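Local coordinates for core protein VP4 (Bluetongue virus, PDB 2JHP) that caps viral RNA as a multifunctional enzyme of the bluetongue virus inner capsid, carrying out successive steps of cap formation within a single chain, at residues Y223-P228 / N239-S244; E192-G197 / K246-H251. All blocks are in the same frame, centred on the assembly; numbering follows the deposited sequence.

Contact 1. Residues Y223-P228 / N239-S244. With SAH (S-adenosyl-L-homocysteine), chain C.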
ATOM      1  N   TYR A 223      31.313   9.125  16.637  1.00 18.52           N
ATOM      2  CA  TYR A 223      32.730   9.454  16.800  1.00 16.83           C
ATOM      3  C   TYR A 223      33.045  10.860  16.301  1.00 18.98           C
ATOM      4  O   TYR A 223      32.780  11.184  15.139  1.00 20.19           O
ATOM      5  CB  TYR A 223      33.613   8.466  16.035  1.00  6.60           C
ATOM      6  CG  TYR A 223      33.365   6.992  16.282  1.00 53.90           C
ATOM      7  CD1 TYR A 223      32.268   6.340  15.711  1.00 27.10           C
ATOM      8  CD2 TYR A 223      34.260   6.235  17.040  1.00 23.59           C
ATOM      9  CE1 TYR A 223      32.054   4.978  15.914  1.00 66.34           C
ATOM     10  CE2 TYR A 223      34.058   4.869  17.248  1.00 64.18           C
ATOM     11  CZ  TYR A 223      32.953   4.250  16.679  1.00  7.36           C
ATOM     12  OH  TYR A 223      32.748   2.910  16.878  1.00 43.55           O
ATOM     13  N   ASP A 224      33.611  11.682  17.184  1.00  8.38           N
ATOM     14  CA  ASP A 224      34.088  13.029  16.833  1.00  2.93           C
ATOM     15  C   ASP A 224      34.737  13.698  18.036  1.00 -6.81           C
ATOM     16  O   ASP A 224      34.124  13.802  19.095  1.00  8.70           O
ATOM     17  CB  ASP A 224      32.945  13.915  16.312  1.00 -8.37           C
ATOM     18  CG  ASP A 224      33.441  15.097  15.520  1.00 40.17           C
ATOM     19  OD1 ASP A 224      34.243  15.893  16.040  1.00 14.61           O
ATOM     20  OD2 ASP A 224      33.014  15.235  14.363  1.00 18.49           O
ATOM     21  N   PRO A 225      35.982  14.160  17.877  1.00 -9.56           N
ATOM     22  CA  PRO A 225      36.672  15.003  18.876  1.00 -3.61           C
ATOM     23  C   PRO A 225      35.830  16.139  19.505  1.00  6.74           C
ATOM     24  O   PRO A 225      36.009  16.441  20.689  1.00 11.63           O
ATOM     25  CB  PRO A 225      37.838  15.594  18.078  1.00 -4.37           C
ATOM     26  CG  PRO A 225      38.186  14.522  17.130  1.00-16.79           C
ATOM     27  CD  PRO A 225      36.851  13.877  16.716  1.00-11.43           C
ATOM     28  N   ILE A 226      34.934  16.755  18.732  1.00 11.31           N
ATOM     29  CA  ILE A 226      34.095  17.854  19.240  1.00 15.43           C
ATOM     30  C   ILE A 226      32.636  17.458  19.541  1.00 29.95           C
ATOM     31  O   ILE A 226      31.767  18.326  19.689  1.00 17.50           O
ATOM     32  CB  ILE A 226      34.132  19.109  18.308  1.00 17.02           C
ATOM     33  CG1 ILE A 226      33.466  18.823  16.951  1.00  5.73           C
ATOM     34  CG2 ILE A 226      35.560  19.622  18.157  1.00 -3.05           C
ATOM     35  CD1 ILE A 226      32.675  20.008  16.366  1.00  1.83           C
ATOM     36  N   ALA A 227      32.373  16.156  19.647  1.00 72.59           N
ATOM     37  CA  ALA A 227      31.031  15.669  19.973  1.00127.38           C
ATOM     38  C   ALA A 227      30.646  15.995  21.417  1.00 98.91           C
ATOM     39  O   ALA A 227      31.406  15.705  22.338  1.00 62.87           O
ATOM     40  CB  ALA A 227      30.924  14.174  19.717  1.00147.43           C
ATOM     41  N   PRO A 228      29.463  16.604  21.613  1.00 55.03           N
ATOM     42  CA  PRO A 228      28.973  16.945  22.949  1.00 31.32           C
ATOM     43  C   PRO A 228      28.429  15.723  23.702  1.00 37.80           C
ATOM     44  O   PRO A 228      28.387  14.627  23.140  1.00 40.69           O
ATOM     45  CB  PRO A 228      27.845  17.935  22.650  1.00  0.53           C
ATOM     46  CG  PRO A 228      27.318  17.492  21.341  1.00 37.05           C
ATOM     47  CD  PRO A 228      28.514  17.022  20.565  1.00 74.33           C
ATOM     48  N   ASN A 239      34.819  10.733  21.622  1.00 30.29           N
ATOM     49  CA  ASN A 239      35.552  11.940  21.248  1.00 23.69           C
ATOM     50  C   ASN A 239      36.916  11.589  20.670  1.00 21.87           C
ATOM     51  O   ASN A 239      37.908  12.287  20.877  1.00 19.02           O
ATOM     52  CB  ASN A 239      35.676  12.884  22.442  1.00 24.85           C
ATOM     53  CG  ASN A 239      34.328  13.232  23.043  1.00-15.03           C
ATOM     54  OD1 ASN A 239      34.157  13.213  24.269  1.00 -4.01           O
ATOM     55  ND2 ASN A 239      33.356  13.541  22.184  1.00 46.23           N
ATOM     56  N   ILE A 240      36.928  10.493  19.922  1.00 19.27           N
ATOM     57  CA  ILE A 240      38.121   9.916  19.343  1.00 25.27           C
ATOM     58  C   ILE A 240      38.227  10.361  17.892  1.00 29.02           C
ATOM     59  O   ILE A 240      37.219  10.495  17.198  1.00 33.55           O
ATOM     60  CB  ILE A 240      38.066   8.357  19.480  1.00 27.34           C
ATOM     61  CG1 ILE A 240      38.590   7.920  20.855  1.00  8.60           C
ATOM     62  CG2 ILE A 240      38.830   7.635  18.374  1.00  3.84           C
ATOM     63  CD1 ILE A 240      37.513   7.826  21.944  1.00 32.84           C
ATOM     64  N   MET A 241      39.450  10.619  17.447  1.00 25.29           N
ATOM     65  CA  MET A 241      39.714  10.821  16.031  1.00 22.81           C
ATOM     66  C   MET A 241      40.130   9.497  15.381  1.00 20.72           C
ATOM     67  O   MET A 241      41.062   8.829  15.830  1.00 21.31           O
ATOM     68  CB  MET A 241      40.769  11.906  15.823  1.00 27.97           C
ATOM     69  CG  MET A 241      41.028  12.203  14.368  1.00 74.08           C
ATOM     70  SD  MET A 241      41.399  13.923  14.037  1.00 35.54           S
ATOM     71  CE  MET A 241      39.850  14.734  14.415  1.00 20.33           C
ATOM     72  N   VAL A 242      39.428   9.135  14.315  1.00 17.01           N
ATOM     73  CA  VAL A 242      39.537   7.809  13.716  1.00 20.36           C
ATOM     74  C   VAL A 242      40.525   7.785  12.548  1.00 26.19           C
ATOM     75  O   VAL A 242      40.365   8.522  11.574  1.00 25.35           O
ATOM     76  CB  VAL A 242      38.144   7.313  13.268  1.00 22.17           C
ATOM     77  CG1 VAL A 242      38.221   5.927  12.628  1.00  8.80           C
ATOM     78  CG2 VAL A 242      37.177   7.314  14.455  1.00  0.71           C
ATOM     79  N   ASP A 243      41.550   6.942  12.657  1.00 30.14           N
ATOM     80  CA  ASP A 243      42.518   6.766  11.569  1.00 25.34           C
ATOM     81  C   ASP A 243      42.634   5.311  11.088  1.00 15.65           C
ATOM     82  O   ASP A 243      43.110   5.059   9.975  1.00 12.82           O
ATOM     83  CB  ASP A 243      43.896   7.384  11.914  1.00 23.89           C
ATOM     84  CG  ASP A 243      44.537   6.782  13.167  1.00 58.71           C
ATOM     85  OD1 ASP A 243      43.871   6.016  13.899  1.00 15.01           O
ATOM     86  OD2 ASP A 243      45.727   7.088  13.424  1.00 -2.73           O
ATOM     87  N   SER A 244      42.185   4.367  11.918  1.00 14.36           N
ATOM     88  CA  SER A 244      42.183   2.946  11.553  1.00  9.13           C
ATOM     89  C   SER A 244      40.953   2.203  12.057  1.00  7.36           C
ATOM     90  O   SER A 244      40.232   2.680  12.940  1.00 14.74           O
ATOM     91  CB  SER A 244      43.447   2.240  12.045  1.00 -2.97           C
ATOM     92  OG  SER A 244      43.615   2.397  13.444  1.00  7.82           O
TER
HETATM   93  N   SAH C1646      28.016  14.942  10.460  1.00 23.02           N
HETATM   94  CA  SAH C1646      28.117  16.384  10.853  1.00 30.27           C
HETATM   95  CB  SAH C1646      28.851  17.225   9.805  1.00  5.58           C
HETATM   96  CG  SAH C1646      30.300  16.801   9.580  1.00 23.71           C
HETATM   97  SD  SAH C1646      31.449  18.046  10.201  1.00 38.74           S
HETATM   98  C   SAH C1646      26.733  16.957  11.138  1.00 31.49           C
HETATM   99  O   SAH C1646      25.724  16.467  10.627  1.00 32.51           O
HETATM  100  OXT SAH C1646      26.596  17.916  11.898  1.00 49.20           O
HETATM  101  C5' SAH C1646      32.902  16.997   9.999  1.00 20.83           C
HETATM  102  C4' SAH C1646      33.409  16.576  11.366  1.00 31.39           C
HETATM  103  O4' SAH C1646      34.358  15.548  11.249  1.00 26.03           O
HETATM  104  C3' SAH C1646      34.104  17.696  12.122  1.00 27.59           C
HETATM  105  O3' SAH C1646      33.236  18.119  13.141  1.00 22.62           O
HETATM  106  C2' SAH C1646      35.372  17.073  12.686  1.00  5.55           C
HETATM  107  O2' SAH C1646      35.449  17.244  14.081  1.00 49.50           O
HETATM  108  C1' SAH C1646      35.185  15.601  12.390  1.00 29.06           C
HETATM  109  N9  SAH C1646      36.402  14.821  12.121  1.00 46.31           N
HETATM  110  C8  SAH C1646      37.526  15.190  11.429  1.00 24.84           C
HETATM  111  N7  SAH C1646      38.371  14.132  11.406  1.00 57.23           N
HETATM  112  C5  SAH C1646      37.798  13.098  12.057  1.00 42.35           C
HETATM  113  C6  SAH C1646      38.213  11.798  12.327  1.00 54.30           C
HETATM  114  N6  SAH C1646      39.399  11.372  11.906  1.00 26.20           N
HETATM  115  N1  SAH C1646      37.383  10.950  13.042  1.00 19.24           N
HETATM  116  C2  SAH C1646      36.154  11.389  13.481  1.00 11.89           C
HETATM  117  N3  SAH C1646      35.749  12.681  13.204  1.00 44.99           N
HETATM  118  C4  SAH C1646      36.557  13.519  12.508  1.00 22.67           C
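Pro225 and Asn239 bring two loops together with their CA atoms 4.0 Å apart, where a type I turn from Asp224 to Ala227, just beyond strand 219-223, meets the chain leaving the parallel neighbour 235-238. Pro225 rests its CD on Ile240 O and points its CA-H at Asn239 O. The side chain of Asn239 ties down the turn. With CG anti to its own carbonyl carbon (chi1 -55°), the amide reaches the carbonyls of the turn, and ND2 donates an almost straight bond (172°) to Asp224 O at 3.2 Å, close to the direction of the carbonyl bond and in the plane of the amide. A second bond from the same ND2, to Ala227 O, is weak. Asp224 O is shared further, taking Ala227 N of the turn and a CA-H of Asn239.

The carboxylate of Asp224 faces the ligand. An acidic residue at the end of the second strand that grips the ribose is a hallmark of Rossmann-like methyltransferases: here OD1 accepts from SAH O2' at 2.7 Å and OD2 from SAH O3' at 3.1 Å. Rotation of the carboxylate is restricted by Ile226 N, which closes an Asx turn onto OD1, and by Gly199 N on OD2. The other loop reads the base. Val242 N donates to adenine N1 at 3.0 Å (173°), and Val242 O receives SAH N6, also at 3.0 Å. Met241, bent at chi2 and chi3, lays CG above SAH N6 and CE above SAH N7 on one face of the adenine, while Val242 CG2 packs obliquely on Tyr223 CD2 at 4.0 Å.

Contact 2. Residues E192-G197 / K246-H251. With SAH (S-adenosyl-L-homocysteine), chain C.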
ATOM      1  N   GLU A 192      22.768  -1.413  14.523  1.00 19.64           N
ATOM      2  CA  GLU A 192      23.885  -0.703  15.118  1.00 16.07           C
ATOM      3  C   GLU A 192      24.579   0.139  14.061  1.00 22.08           C
ATOM      4  O   GLU A 192      24.967  -0.369  13.009  1.00 11.64           O
ATOM      5  CB  GLU A 192      24.853  -1.706  15.743  1.00 17.00           C
ATOM      6  CG  GLU A 192      26.044  -1.124  16.484  1.00 18.24           C
ATOM      7  CD  GLU A 192      26.993  -2.220  16.963  1.00 15.41           C
ATOM      8  OE1 GLU A 192      28.182  -2.206  16.570  1.00 35.62           O
ATOM      9  OE2 GLU A 192      26.543  -3.111  17.719  1.00 25.85           O
ATOM     10  N   VAL A 193      24.717   1.430  14.348  1.00 13.06           N
ATOM     11  CA  VAL A 193      25.378   2.365  13.453  1.00 17.23           C
ATOM     12  C   VAL A 193      26.598   2.990  14.102  1.00 18.35           C
ATOM     13  O   VAL A 193      26.520   3.560  15.188  1.00 19.64           O
ATOM     14  CB  VAL A 193      24.433   3.511  12.999  1.00  8.26           C
ATOM     15  CG1 VAL A 193      25.218   4.591  12.231  1.00 14.83           C
ATOM     16  CG2 VAL A 193      23.291   2.964  12.164  1.00  5.47           C
ATOM     17  N   HIS A 194      27.719   2.886  13.406  1.00 12.23           N
ATOM     18  CA  HIS A 194      28.926   3.600  13.758  1.00 18.92           C
ATOM     19  C   HIS A 194      29.038   4.836  12.859  1.00 20.54           C
ATOM     20  O   HIS A 194      29.203   4.722  11.638  1.00 15.43           O
ATOM     21  CB  HIS A 194      30.138   2.678  13.612  1.00 16.61           C
ATOM     22  CG  HIS A 194      30.132   1.528  14.567  1.00 14.24           C
ATOM     23  ND1 HIS A 194      30.947   1.476  15.675  1.00 24.16           N
ATOM     24  CD2 HIS A 194      29.389   0.395  14.593  1.00-10.99           C
ATOM     25  CE1 HIS A 194      30.715   0.357  16.340  1.00  0.61           C
ATOM     26  NE2 HIS A 194      29.776  -0.319  15.703  1.00 20.60           N
ATOM     27  N   TYR A 195      28.917   6.009  13.476  1.00 12.93           N
ATOM     28  CA  TYR A 195      28.825   7.281  12.757  1.00 16.42           C
ATOM     29  C   TYR A 195      30.061   8.122  13.049  1.00  9.07           C
ATOM     30  O   TYR A 195      30.151   8.780  14.086  1.00 13.68           O
ATOM     31  CB  TYR A 195      27.546   8.022  13.183  1.00  9.01           C
ATOM     32  CG  TYR A 195      27.134   9.242  12.368  1.00  9.33           C
ATOM     33  CD1 TYR A 195      27.960   9.790  11.390  1.00 16.45           C
ATOM     34  CD2 TYR A 195      25.913   9.868  12.613  1.00 11.83           C
ATOM     35  CE1 TYR A 195      27.567  10.912  10.659  1.00 11.77           C
ATOM     36  CE2 TYR A 195      25.513  10.995  11.897  1.00 20.86           C
ATOM     37  CZ  TYR A 195      26.341  11.510  10.922  1.00 24.50           C
ATOM     38  OH  TYR A 195      25.947  12.621  10.205  1.00 16.42           O
ATOM     39  N   ILE A 196      31.009   8.076  12.118  1.00  7.92           N
ATOM     40  CA  ILE A 196      32.279   8.783  12.228  1.00 17.23           C
ATOM     41  C   ILE A 196      32.131  10.157  11.591  1.00 21.06           C
ATOM     42  O   ILE A 196      31.680  10.270  10.447  1.00 16.73           O
ATOM     43  CB  ILE A 196      33.451   8.053  11.472  1.00 11.31           C
ATOM     44  CG1 ILE A 196      33.236   6.525  11.339  1.00  2.69           C
ATOM     45  CG2 ILE A 196      34.798   8.448  12.067  1.00 23.94           C
ATOM     46  CD1 ILE A 196      33.469   5.712  12.582  1.00 28.26           C
ATOM     47  N   GLY A 197      32.540  11.190  12.321  1.00 22.21           N
ATOM     48  CA  GLY A 197      32.402  12.563  11.854  1.00 27.49           C
ATOM     49  C   GLY A 197      30.995  13.063  12.109  1.00 19.33           C
ATOM     50  O   GLY A 197      30.416  13.768  11.277  1.00 30.26           O
ATOM     51  N   LYS A 246      40.887  -0.189  13.938  1.00 15.85           N
ATOM     52  CA  LYS A 246      41.096  -0.461  15.359  1.00 19.92           C
ATOM     53  C   LYS A 246      40.225   0.397  16.277  1.00 19.80           C
ATOM     54  O   LYS A 246      39.764  -0.076  17.318  1.00 12.87           O
ATOM     55  CB  LYS A 246      42.564  -0.266  15.729  1.00 -2.54           C
ATOM     56  CG  LYS A 246      43.511  -1.388  15.267  1.00 -6.53           C
ATOM     57  CD  LYS A 246      44.988  -0.963  15.319  1.00 34.80           C
ATOM     58  CE  LYS A 246      45.541  -0.964  16.738  1.00119.89           C
ATOM     59  NZ  LYS A 246      46.994  -0.606  16.772  1.00 12.74           N
ATOM     60  N   ASP A 247      39.994   1.649  15.884  1.00 12.32           N
ATOM     61  CA  ASP A 247      39.197   2.590  16.680  1.00 17.05           C
ATOM     62  C   ASP A 247      37.715   2.220  16.749  1.00 18.33           C
ATOM     63  O   ASP A 247      36.976   2.748  17.580  1.00 20.54           O
ATOM     64  CB  ASP A 247      39.346   4.008  16.120  1.00 11.23           C
ATOM     65  CG  ASP A 247      40.791   4.461  16.054  1.00-11.10           C
ATOM     66  OD1 ASP A 247      41.519   4.270  17.055  1.00-10.05           O
ATOM     67  OD2 ASP A 247      41.200   5.008  15.005  1.00  9.54           O
ATOM     68  N   ILE A 248      37.300   1.312  15.867  1.00 11.03           N
ATOM     69  CA  ILE A 248      35.905   0.904  15.723  1.00  9.05           C
ATOM     70  C   ILE A 248      35.687  -0.536  16.193  1.00 12.18           C
ATOM     71  O   ILE A 248      34.658  -0.847  16.794  1.00 16.05           O
ATOM     72  CB  ILE A 248      35.438   1.057  14.260  1.00  8.41           C
ATOM     73  CG1 ILE A 248      35.719   2.477  13.764  1.00 29.05           C
ATOM     74  CG2 ILE A 248      33.954   0.714  14.117  1.00  6.75           C
ATOM     75  CD1 ILE A 248      35.658   2.614  12.291  1.00 22.66           C
ATOM     76  N   LEU A 249      36.657  -1.404  15.912  1.00 10.92           N
ATOM     77  CA  LEU A 249      36.640  -2.786  16.392  1.00 14.32           C
ATOM     78  C   LEU A 249      36.434  -2.885  17.906  1.00 18.02           C
ATOM     79  O   LEU A 249      35.673  -3.737  18.372  1.00 24.91           O
ATOM     80  CB  LEU A 249      37.932  -3.536  16.010  1.00 15.39           C
ATOM     81  CG  LEU A 249      38.098  -4.383  14.735  1.00 37.48           C
ATOM     82  CD1 LEU A 249      36.774  -4.842  14.118  1.00  8.40           C
ATOM     83  CD2 LEU A 249      38.937  -3.661  13.706  1.00 58.16           C
ATOM     84  N   LYS A 250      37.099  -2.011  18.663  1.00 15.90           N
ATOM     85  CA  LYS A 250      37.063  -2.083  20.127  1.00 12.43           C
ATOM     86  C   LYS A 250      35.692  -1.745  20.738  1.00  4.96           C
ATOM     87  O   LYS A 250      35.417  -2.102  21.885  1.00 15.01           O
ATOM     88  CB  LYS A 250      38.203  -1.270  20.769  1.00 10.85           C
ATOM     89  CG  LYS A 250      38.124   0.245  20.597  1.00  5.91           C
ATOM     90  CD  LYS A 250      39.232   0.963  21.375  1.00 10.04           C
ATOM     91  CE  LYS A 250      38.955   0.994  22.880  1.00 64.13           C
ATOM     92  NZ  LYS A 250      40.090   1.565  23.666  1.00  8.64           N
ATOM     93  N   HIS A 251      34.833  -1.082  19.966  1.00 13.21           N
ATOM     94  CA  HIS A 251      33.477  -0.764  20.428  1.00 20.23           C
ATOM     95  C   HIS A 251      32.428  -1.675  19.785  1.00 12.97           C
ATOM     96  O   HIS A 251      31.280  -1.272  19.559  1.00 18.87           O
ATOM     97  CB  HIS A 251      33.151   0.722  20.201  1.00 13.39           C
ATOM     98  CG  HIS A 251      34.158   1.657  20.796  1.00 21.30           C
ATOM     99  ND1 HIS A 251      34.413   1.716  22.150  1.00 15.32           N
ATOM    100  CD2 HIS A 251      34.985   2.562  20.219  1.00 28.63           C
ATOM    101  CE1 HIS A 251      35.354   2.615  22.382  1.00 -9.94           C
ATOM    102  NE2 HIS A 251      35.714   3.147  21.227  1.00 23.05           N
TER
HETATM  103  N   SAH C1646      28.016  14.942  10.460  1.00 23.02           N
HETATM  104  CA  SAH C1646      28.117  16.384  10.853  1.00 30.27           C
HETATM  105  CB  SAH C1646      28.851  17.225   9.805  1.00  5.58           C
HETATM  106  CG  SAH C1646      30.300  16.801   9.580  1.00 23.71           C
HETATM  107  SD  SAH C1646      31.449  18.046  10.201  1.00 38.74           S
HETATM  108  C   SAH C1646      26.733  16.957  11.138  1.00 31.49           C
HETATM  109  O   SAH C1646      25.724  16.467  10.627  1.00 32.51           O
HETATM  110  OXT SAH C1646      26.596  17.916  11.898  1.00 49.20           O
HETATM  111  C5' SAH C1646      32.902  16.997   9.999  1.00 20.83           C
HETATM  112  C4' SAH C1646      33.409  16.576  11.366  1.00 31.39           C
HETATM  113  O4' SAH C1646      34.358  15.548  11.249  1.00 26.03           O
HETATM  114  C3' SAH C1646      34.104  17.696  12.122  1.00 27.59           C
HETATM  115  O3' SAH C1646      33.236  18.119  13.141  1.00 22.62           O
HETATM  116  C2' SAH C1646      35.372  17.073  12.686  1.00  5.55           C
HETATM  117  O2' SAH C1646      35.449  17.244  14.081  1.00 49.50           O
HETATM  118  C1' SAH C1646      35.185  15.601  12.390  1.00 29.06           C
HETATM  119  N9  SAH C1646      36.402  14.821  12.121  1.00 46.31           N
HETATM  120  C8  SAH C1646      37.526  15.190  11.429  1.00 24.84           C
HETATM  121  N7  SAH C1646      38.371  14.132  11.406  1.00 57.23           N
HETATM  122  C5  SAH C1646      37.798  13.098  12.057  1.00 42.35           C
HETATM  123  C6  SAH C1646      38.213  11.798  12.327  1.00 54.30           C
HETATM  124  N6  SAH C1646      39.399  11.372  11.906  1.00 26.20           N
HETATM  125  N1  SAH C1646      37.383  10.950  13.042  1.00 19.24           N
HETATM  126  C2  SAH C1646      36.154  11.389  13.481  1.00 11.89           C
HETATM  127  N3  SAH C1646      35.749  12.681  13.204  1.00 44.99           N
HETATM  128  C4  SAH C1646      36.557  13.519  12.508  1.00 22.67           C
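The SAH site of a Rossmann-like methyltransferase fold, probably the cap 2'-O-methyltransferase domain, takes in the end of the interior strand 192-196, which is backed by the short helix 246-249 through His194, Ile196 and Ile248. Alternation along the strand divides the work: His194 and Ile196 point at the helix, whereas Tyr195 between them takes the other side of the sheet. Ile248 meets both strand residues. Its CG2, anti to the backbone N, comes obliquely onto the imidazole of His194 and lies 3.5 Å from ND1. The other branch is extended, with chi2 at 164°, and carries Ile248 CD1 tip to tip against Ile196 CD1 at 3.8 Å.

The imidazole is fixed by polar groups on both nitrogens. His194 NE2 donates to Glu192 OE1 at 2.6 Å, meeting the carboxylate on its anti side and slightly tilted from the ring plane, while ND1 is hydrogen-bonded to Tyr223 OH. At the ring edge, His194 CE1 stands 3.7 Å from His251 O.

Ile196 faces two ways. While its CD1 tip belongs to the helix contact, its CG2 reaches SAH C2 at 3.5 Å and so joins the hydrophobic packing to the adenine. At the end of the strand, Gly197 O accepts from the amino group SAH N at 2.8 Å; SAH N also makes a weak hydrogen bond to Tyr195 OH.

Helix 246-249 belongs to the crossover between strands 235-238 and 260-264 and packs on one face of the sheet's parallel part; strand 192-196 lies between 219-223 and 260-264, and Ile248 also touches Tyr223 and Phe262 on those two flanking strands.

Contacts 1 and 2 illustrate how one SAH site draws on both the edge and the interior of a Rossmann-like sheet. Contact 1 is a partly buried meeting of loops, governed by amide, carboxylate and backbone hydrogen bonds and directed at the ribose and adenine. Contact 2, about 10 Å away between centres, is buried and joins strand to helix through an isoleucine packed on an imidazole and on a second isoleucine, with no hydrogen bond between the two segments; its ligand bonds involve the amino group of SAH. Tyr223 connects them: its backbone pairs with Tyr195, and its ring packs on Ile196. Asp247 of the helix reaches back to the amide of Asp243, joining 246-251 to 239-244.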